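Local coordinates for protein alternansucrase (Leuconostoc mesenteroides, PDB 6HVG) that belongs to glycoside hydrolase family 70, pairing a TIM-barrel-type catalytic region with choline-binding-type repeats in one long chain that carries a calcium ion, at residues K762-H767 and D780-G785; H767-N772 and M786-K791. All coordinates share one frame; numbering follows the deposited sequence.

Interaction 1 of 2, residues K762-H767 and D780-G785; sequences KAMIDH and DQLAQG
Met764 meets Gln781, Leu782 and Gly785 where two successive helices, 757-766 and 779-793, pack across each other. Both belong to the connection between the parallel strands 745-747 and 821-825, neighbours in the barrel of this family 70 protein. The short segments 762-766 and 780-785 cross at almost a right angle (89°), with their axes 9.5 Å apart at closest approach. Along 762-767, Ala763 comes first: its CB points toward the second helix without reaching contact distance, and so small a side chain suits this buried flank, which Tyr802 also touches. Met764 carries the contact. At its base, CG lies 4.0 Å from CA of Gly785, and the absence of a side chain on that glycine lets the methionine lie directly on the backbone. Farther out, SD reaches 4.1 Å from CD1 of Leu782. Although CB of Leu782 points away from the first helix, its CD1 branch returns to meet the sulfur. The methionine chain then bends at its last torsion (chi3 71°), bringing CE over the helix backbone, 3.6 Å from O of Gln781. A long, flexible, unbranched thioether is well matched to this mixed surface of backbone and leucine methyl, and Phe777 touches it as well. Gln781 turns its amide to the loop between the helices, where OE1 accepts from Thr778 N and NE2 donates to Ile769 O. His767 then leaves the helical conformation, yet its imidazole folds back over the final turn. Ala763 O consequently accepts two hydrogen bonds from this one residue: the backbone N and the ring ND1, each 3.3 Å away, approach from opposite faces of its carbonyl plane.

Interaction 2 of 2, residues H767-N772 and M786-K791; sequences HGIIKN and MEFYYK
His767 and Phe788 lay their rings face to face, joining the loop that follows helix 757-766 to helix 779-793. The two side chains come from opposite directions. From the histidine backbone outward, CB is 3.8 Å from Phe788 CE2, on the CD2/CE2 flank of the phenyl ring. CG follows, 3.5 Å from Phe788 CD2. Beyond it, CD2 sits over the centre of the phenyl ring, while NE2 lies over the same face, nearest to CD1. At the tip, CE1 approaches Phe788 CB, which makes a CH-pi contact with the imidazole face, 3.9 Å from its centroid. Ring centroids are 3.6 Å apart and the planes differ by 19°. Phe788 holds CG beside its backbone N (chi1 -62°), which directs the ring to the loop. Ile769 adds an apolar contact at the phenyl edge, its CD1 4.3 Å from CE2. Gly768 is the C-prime residue of the Schellman motif that ends helix 757-766; glycine readily takes the positive phi needed there. The ND1 bond to Ala763 O and the stack probably limit imidazole rotation; a second proton on the ring would probably be tolerated, its charge lying against an electron-rich phenyl face.

Overall arrangement
The two interactions join helix 779-793 to the same unit, helix 757-766 and the loop that follows it, and their centres are about 2 Å apart. Interaction 1 is mostly buried and apolar, a helix crossing packed by a flexible sulfur-bearing chain; interaction 2 lies at the surface and uses flat rings, one of them polar at its rim. Pairing the last helical turn with 780-785 and the loop with 786-791 makes the contacts alternate along the chain. His767 belongs to both. A probable hydrogen bond from Ile769 N to Met764 O ties them further, and Ile769 CD1 packs against Gly785 N, so Ile769 links the helix end, the loop and the second helix.

Interaction 1 of 2, residues K762-H767 and D780-G785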
ATOM      1  N   LYS A 762      -5.019   8.719  -8.910  1.00 69.46           N
ATOM      2  CA  LYS A 762      -4.365   8.634 -10.238  1.00 67.64           C
ATOM      3  C   LYS A 762      -4.623   9.900 -11.025  1.00 66.25           C
ATOM      4  O   LYS A 762      -3.746  10.390 -11.718  1.00 70.57           O
ATOM      5  CB  LYS A 762      -4.878   7.449 -11.065  1.00 68.99           C
ATOM      6  CG  LYS A 762      -4.760   6.088 -10.396  1.00 76.86           C
ATOM      7  CD  LYS A 762      -4.241   4.984 -11.314  1.00 79.17           C
ATOM      8  CE  LYS A 762      -4.467   3.580 -10.715  1.00 78.57           C
ATOM      9  NZ  LYS A 762      -5.909   3.171 -10.572  1.00 80.12           N
ATOM     10  N   ALA A 763      -5.830  10.440 -10.897  1.00 66.39           N
ATOM     11  CA  ALA A 763      -6.196  11.695 -11.556  1.00 65.63           C
ATOM     12  C   ALA A 763      -5.356  12.858 -11.039  1.00 65.78           C
ATOM     13  O   ALA A 763      -4.870  13.665 -11.819  1.00 69.00           O
ATOM     14  CB  ALA A 763      -7.667  11.979 -11.361  1.00 63.84           C
ATOM     15  N   MET A 764      -5.147  12.913  -9.728  1.00 68.20           N
ATOM     16  CA  MET A 764      -4.322  13.964  -9.107  1.00 70.35           C
ATOM     17  C   MET A 764      -2.855  13.857  -9.537  1.00 72.22           C
ATOM     18  O   MET A 764      -2.206  14.856  -9.817  1.00 72.92           O
ATOM     19  CB  MET A 764      -4.424  13.894  -7.585  1.00 69.44           C
ATOM     20  CG  MET A 764      -5.837  14.159  -7.094  1.00 68.91           C
ATOM     21  SD  MET A 764      -6.120  13.935  -5.334  1.00 68.52           S
ATOM     22  CE  MET A 764      -5.234  15.352  -4.645  1.00 70.00           C
ATOM     23  N   ILE A 765      -2.376  12.619  -9.645  1.00 75.08           N
ATOM     24  CA  ILE A 765      -1.009  12.313 -10.074  1.00 76.64           C
ATOM     25  C   ILE A 765      -0.806  12.726 -11.525  1.00 78.78           C
ATOM     26  O   ILE A 765       0.178  13.377 -11.870  1.00 83.35           O
ATOM     27  CB  ILE A 765      -0.689  10.799  -9.914  1.00 73.90           C
ATOM     28  CG1 ILE A 765      -0.770  10.400  -8.433  1.00 73.85           C
ATOM     29  CG2 ILE A 765       0.695  10.483 -10.435  1.00 74.17           C
ATOM     30  CD1 ILE A 765      -0.631   8.917  -8.129  1.00 76.61           C
ATOM     31  N   ASP A 766      -1.753  12.351 -12.375  1.00 78.61           N
ATOM     32  CA  ASP A 766      -1.683  12.658 -13.801  1.00 83.12           C
ATOM     33  C   ASP A 766      -1.655  14.156 -14.102  1.00 76.82           C
ATOM     34  O   ASP A 766      -1.119  14.546 -15.115  1.00 81.52           O
ATOM     35  CB  ASP A 766      -2.875  12.040 -14.525  1.00 89.26           C
ATOM     36  CG  ASP A 766      -2.566  11.665 -15.962  1.00 98.47           C
ATOM     37  OD1 ASP A 766      -1.555  10.966 -16.220  1.00106.72           O
ATOM     38  OD2 ASP A 766      -3.360  12.053 -16.837  1.00105.36           O
ATOM     39  N   HIS A 767      -2.247  14.978 -13.239  1.00 70.92           N
ATOM     40  CA  HIS A 767      -2.265  16.431 -13.420  1.00 69.67           C
ATOM     41  C   HIS A 767      -1.240  17.155 -12.519  1.00 70.36           C
ATOM     42  O   HIS A 767      -1.318  18.373 -12.312  1.00 68.91           O
ATOM     43  CB  HIS A 767      -3.694  16.968 -13.196  1.00 70.53           C
ATOM     44  CG  HIS A 767      -4.637  16.679 -14.327  1.00 70.26           C
ATOM     45  ND1 HIS A 767      -5.138  15.418 -14.576  1.00 71.45           N
ATOM     46  CD2 HIS A 767      -5.162  17.483 -15.278  1.00 70.25           C
ATOM     47  CE1 HIS A 767      -5.928  15.455 -15.634  1.00 70.76           C
ATOM     48  NE2 HIS A 767      -5.961  16.699 -16.077  1.00 71.66           N
ATOM     49  N   ASP A 780      -8.040  21.549  -0.717  1.00 71.93           N
ATOM     50  CA  ASP A 780      -7.992  22.307  -1.977  1.00 73.17           C
ATOM     51  C   ASP A 780      -7.371  21.477  -3.092  1.00 69.01           C
ATOM     52  O   ASP A 780      -7.848  21.497  -4.212  1.00 68.93           O
ATOM     53  CB  ASP A 780      -7.220  23.631  -1.804  1.00 76.57           C
ATOM     54  CG  ASP A 780      -7.718  24.428  -0.610  1.00 79.43           C
ATOM     55  OD1 ASP A 780      -7.587  25.669  -0.612  1.00 80.69           O
ATOM     56  OD2 ASP A 780      -8.257  23.804   0.342  1.00 82.82           O
ATOM     57  N   GLN A 781      -6.286  20.781  -2.782  1.00 64.73           N
ATOM     58  CA  GLN A 781      -5.634  19.913  -3.745  1.00 66.03           C
ATOM     59  C   GLN A 781      -6.609  18.840  -4.214  1.00 66.69           C
ATOM     60  O   GLN A 781      -6.683  18.539  -5.405  1.00 66.94           O
ATOM     61  CB  GLN A 781      -4.399  19.247  -3.132  1.00 67.21           C
ATOM     62  CG  GLN A 781      -3.101  20.033  -3.255  1.00 67.70           C
ATOM     63  CD  GLN A 781      -2.010  19.435  -2.401  1.00 63.36           C
ATOM     64  OE1 GLN A 781      -2.031  19.585  -1.194  1.00 60.41           O
ATOM     65  NE2 GLN A 781      -1.079  18.722  -3.018  1.00 66.00           N
ATOM     66  N   LEU A 782      -7.361  18.273  -3.272  1.00 62.94           N
ATOM     67  CA  LEU A 782      -8.394  17.302  -3.624  1.00 61.94           C
ATOM     68  C   LEU A 782      -9.465  17.880  -4.565  1.00 65.73           C
ATOM     69  O   LEU A 782      -9.832  17.241  -5.556  1.00 70.06           O
ATOM     70  CB  LEU A 782      -9.065  16.772  -2.373  1.00 59.50           C
ATOM     71  CG  LEU A 782     -10.173  15.725  -2.548  1.00 56.15           C
ATOM     72  CD1 LEU A 782      -9.723  14.558  -3.386  1.00 55.11           C
ATOM     73  CD2 LEU A 782     -10.619  15.243  -1.170  1.00 55.22           C
ATOM     74  N   ALA A 783      -9.937  19.091  -4.266  1.00 63.38           N
ATOM     75  CA  ALA A 783     -10.970  19.757  -5.066  1.00 62.48           C
ATOM     76  C   ALA A 783     -10.563  19.992  -6.518  1.00 64.91           C
ATOM     77  O   ALA A 783     -11.373  19.798  -7.435  1.00 67.08           O
ATOM     78  CB  ALA A 783     -11.373  21.074  -4.420  1.00 62.92           C
ATOM     79  N   GLN A 784      -9.318  20.415  -6.724  1.00 68.04           N
ATOM     80  CA  GLN A 784      -8.780  20.643  -8.074  1.00 68.36           C
ATOM     81  C   GLN A 784      -8.707  19.347  -8.865  1.00 66.70           C
ATOM     82  O   GLN A 784      -9.068  19.320 -10.042  1.00 70.66           O
ATOM     83  CB  GLN A 784      -7.364  21.205  -8.015  1.00 72.39           C
ATOM     84  CG  GLN A 784      -7.230  22.610  -7.463  1.00 76.92           C
ATOM     85  CD  GLN A 784      -5.777  22.979  -7.189  1.00 81.60           C
ATOM     86  OE1 GLN A 784      -4.848  22.240  -7.540  1.00 84.75           O
ATOM     87  NE2 GLN A 784      -5.577  24.122  -6.550  1.00 85.48           N
ATOM     88  N   GLY A 785      -8.230  18.283  -8.211  1.00 63.93           N
ATOM     89  CA  GLY A 785      -8.141  16.967  -8.833  1.00 62.75           C
ATOM     90  C   GLY A 785      -9.521  16.466  -9.200  1.00 63.27           C
ATOM     91  O   GLY A 785      -9.750  15.922 -10.280  1.00 59.33           O
TER

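Interaction 2 of 2, residues H767-N772 and M786-K791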
ATOM      1  N   HIS A 767      -2.247  14.978 -13.239  1.00 70.92           N
ATOM      2  CA  HIS A 767      -2.265  16.431 -13.420  1.00 69.67           C
ATOM      3  C   HIS A 767      -1.240  17.155 -12.519  1.00 70.36           C
ATOM      4  O   HIS A 767      -1.318  18.373 -12.312  1.00 68.91           O
ATOM      5  CB  HIS A 767      -3.694  16.968 -13.196  1.00 70.53           C
ATOM      6  CG  HIS A 767      -4.637  16.679 -14.327  1.00 70.26           C
ATOM      7  ND1 HIS A 767      -5.138  15.418 -14.576  1.00 71.45           N
ATOM      8  CD2 HIS A 767      -5.162  17.483 -15.278  1.00 70.25           C
ATOM      9  CE1 HIS A 767      -5.928  15.455 -15.634  1.00 70.76           C
ATOM     10  NE2 HIS A 767      -5.961  16.699 -16.077  1.00 71.66           N
ATOM     11  N   GLY A 768      -0.263  16.404 -12.013  1.00 72.36           N
ATOM     12  CA  GLY A 768       0.830  16.970 -11.222  1.00 73.07           C
ATOM     13  C   GLY A 768       0.457  17.548  -9.867  1.00 73.36           C
ATOM     14  O   GLY A 768       1.223  18.317  -9.291  1.00 77.24           O
ATOM     15  N   ILE A 769      -0.704  17.178  -9.336  1.00 72.43           N
ATOM     16  CA  ILE A 769      -1.160  17.715  -8.052  1.00 69.23           C
ATOM     17  C   ILE A 769      -0.456  17.033  -6.875  1.00 66.39           C
ATOM     18  O   ILE A 769      -0.157  17.671  -5.870  1.00 60.98           O
ATOM     19  CB  ILE A 769      -2.683  17.607  -7.930  1.00 69.87           C
ATOM     20  CG1 ILE A 769      -3.307  18.360  -9.101  1.00 69.12           C
ATOM     21  CG2 ILE A 769      -3.145  18.173  -6.586  1.00 72.54           C
ATOM     22  CD1 ILE A 769      -4.785  18.632  -8.950  1.00 70.34           C
ATOM     23  N   ILE A 770      -0.171  15.750  -7.027  1.00 67.39           N
ATOM     24  CA  ILE A 770       0.659  15.025  -6.082  1.00 68.32           C
ATOM     25  C   ILE A 770       1.582  14.147  -6.890  1.00 76.04           C
ATOM     26  O   ILE A 770       1.357  13.923  -8.085  1.00 74.16           O
ATOM     27  CB  ILE A 770      -0.169  14.141  -5.145  1.00 65.10           C
ATOM     28  CG1 ILE A 770      -1.007  13.138  -5.955  1.00 65.62           C
ATOM     29  CG2 ILE A 770      -1.054  15.008  -4.275  1.00 68.02           C
ATOM     30  CD1 ILE A 770      -1.826  12.194  -5.103  1.00 66.16           C
ATOM     31  N   LYS A 771       2.599  13.608  -6.236  1.00 83.02           N
ATOM     32  CA  LYS A 771       3.535  12.719  -6.917  1.00 85.00           C
ATOM     33  C   LYS A 771       3.236  11.243  -6.640  1.00 79.97           C
ATOM     34  O   LYS A 771       3.231  10.427  -7.557  1.00 72.83           O
ATOM     35  CB  LYS A 771       4.954  13.104  -6.530  1.00 92.16           C
ATOM     36  CG  LYS A 771       5.223  14.573  -6.849  1.00 99.50           C
ATOM     37  CD  LYS A 771       6.666  15.011  -6.590  1.00102.61           C
ATOM     38  CE  LYS A 771       6.869  16.498  -6.895  1.00105.12           C
ATOM     39  NZ  LYS A 771       5.933  17.400  -6.156  1.00104.09           N
ATOM     40  N   ASN A 772       2.938  10.920  -5.385  1.00 81.57           N
ATOM     41  CA  ASN A 772       2.730   9.526  -4.963  1.00 80.84           C
ATOM     42  C   ASN A 772       1.347   9.303  -4.368  1.00 78.06           C
ATOM     43  O   ASN A 772       0.759  10.214  -3.792  1.00 82.66           O
ATOM     44  CB  ASN A 772       3.752   9.143  -3.887  1.00 80.07           C
ATOM     45  CG  ASN A 772       5.143   8.945  -4.434  1.00 78.43           C
ATOM     46  OD1 ASN A 772       5.464   9.406  -5.518  1.00 76.97           O
ATOM     47  ND2 ASN A 772       5.975   8.253  -3.680  1.00 83.29           N
ATOM     48  N   MET A 786     -10.454  16.685  -8.286  1.00 64.52           N
ATOM     49  CA  MET A 786     -11.827  16.265  -8.474  1.00 63.63           C
ATOM     50  C   MET A 786     -12.459  16.863  -9.709  1.00 62.00           C
ATOM     51  O   MET A 786     -13.253  16.189 -10.371  1.00 59.36           O
ATOM     52  CB  MET A 786     -12.659  16.598  -7.235  1.00 65.08           C
ATOM     53  CG  MET A 786     -12.459  15.602  -6.104  1.00 65.40           C
ATOM     54  SD  MET A 786     -12.888  13.922  -6.602  1.00 66.65           S
ATOM     55  CE  MET A 786     -12.881  13.143  -4.995  1.00 71.63           C
ATOM     56  N   GLU A 787     -12.110  18.107 -10.029  1.00 61.18           N
ATOM     57  CA  GLU A 787     -12.628  18.733 -11.251  1.00 64.25           C
ATOM     58  C   GLU A 787     -12.188  17.978 -12.524  1.00 63.28           C
ATOM     59  O   GLU A 787     -12.975  17.864 -13.469  1.00 63.02           O
ATOM     60  CB  GLU A 787     -12.274  20.229 -11.319  1.00 65.58           C
ATOM     61  CG  GLU A 787     -13.083  21.100 -10.356  1.00 68.19           C
ATOM     62  CD  GLU A 787     -14.611  21.037 -10.586  1.00 72.82           C
ATOM     63  OE1 GLU A 787     -15.096  21.418 -11.680  1.00 67.62           O
ATOM     64  OE2 GLU A 787     -15.343  20.599  -9.662  1.00 71.17           O
ATOM     65  N   PHE A 788     -10.964  17.446 -12.537  1.00 62.52           N
ATOM     66  CA  PHE A 788     -10.488  16.631 -13.673  1.00 67.42           C
ATOM     67  C   PHE A 788     -11.183  15.272 -13.706  1.00 66.02           C
ATOM     68  O   PHE A 788     -11.538  14.757 -14.777  1.00 63.50           O
ATOM     69  CB  PHE A 788      -8.950  16.443 -13.636  1.00 69.40           C
ATOM     70  CG  PHE A 788      -8.170  17.738 -13.742  1.00 72.52           C
ATOM     71  CD1 PHE A 788      -8.276  18.543 -14.879  1.00 73.21           C
ATOM     72  CD2 PHE A 788      -7.345  18.165 -12.701  1.00 71.00           C
ATOM     73  CE1 PHE A 788      -7.590  19.743 -14.963  1.00 73.23           C
ATOM     74  CE2 PHE A 788      -6.654  19.358 -12.790  1.00 71.89           C
ATOM     75  CZ  PHE A 788      -6.783  20.151 -13.919  1.00 72.23           C
ATOM     76  N   TYR A 789     -11.353  14.706 -12.511  1.00 62.26           N
ATOM     77  CA  TYR A 789     -12.030  13.427 -12.315  1.00 58.81           C
ATOM     78  C   TYR A 789     -13.473  13.488 -12.819  1.00 57.62           C
ATOM     79  O   TYR A 789     -13.925  12.575 -13.518  1.00 57.92           O
ATOM     80  CB  TYR A 789     -11.986  13.065 -10.829  1.00 57.93           C
ATOM     81  CG  TYR A 789     -12.656  11.776 -10.422  1.00 57.22           C
ATOM     82  CD1 TYR A 789     -12.040  10.557 -10.619  1.00 58.50           C
ATOM     83  CD2 TYR A 789     -13.890  11.787  -9.799  1.00 58.44           C
ATOM     84  CE1 TYR A 789     -12.642   9.375 -10.220  1.00 60.57           C
ATOM     85  CE2 TYR A 789     -14.511  10.613  -9.406  1.00 59.58           C
ATOM     86  CZ  TYR A 789     -13.876   9.407  -9.610  1.00 60.27           C
ATOM     87  OH  TYR A 789     -14.458   8.232  -9.192  1.00 63.70           O
ATOM     88  N   TYR A 790     -14.180  14.567 -12.477  1.00 55.55           N
ATOM     89  CA  TYR A 790     -15.536  14.787 -12.996  1.00 57.99           C
ATOM     90  C   TYR A 790     -15.532  14.926 -14.532  1.00 60.53           C
ATOM     91  O   TYR A 790     -16.354  14.341 -15.205  1.00 60.21           O
ATOM     92  CB  TYR A 790     -16.197  16.034 -12.388  1.00 56.35           C
ATOM     93  CG  TYR A 790     -16.327  16.093 -10.872  1.00 55.69           C
ATOM     94  CD1 TYR A 790     -16.461  14.942 -10.090  1.00 54.48           C
ATOM     95  CD2 TYR A 790     -16.343  17.323 -10.223  1.00 58.73           C
ATOM     96  CE1 TYR A 790     -16.583  15.020  -8.709  1.00 53.09           C
ATOM     97  CE2 TYR A 790     -16.464  17.419  -8.841  1.00 59.53           C
ATOM     98  CZ  TYR A 790     -16.584  16.270  -8.089  1.00 57.26           C
ATOM     99  OH  TYR A 790     -16.717  16.416  -6.734  1.00 53.72           O
ATOM    100  N   LYS A 791     -14.605  15.712 -15.072  1.00 66.98           N
ATOM    101  CA  LYS A 791     -14.500  15.936 -16.528  1.00 72.91           C
ATOM    102  C   LYS A 791     -14.301  14.621 -17.278  1.00 66.98           C
ATOM    103  O   LYS A 791     -14.877  14.402 -18.334  1.00 65.96           O
ATOM    104  CB  LYS A 791     -13.338  16.902 -16.826  1.00 78.99           C
ATOM    105  CG  LYS A 791     -12.976  17.107 -18.293  1.00 85.11           C
ATOM    106  CD  LYS A 791     -13.836  18.163 -18.960  1.00 93.78           C
ATOM    107  CE  LYS A 791     -13.529  18.207 -20.463  1.00 95.17           C
ATOM    108  NZ  LYS A 791     -14.018  17.028 -21.253  1.00 93.84           N
TER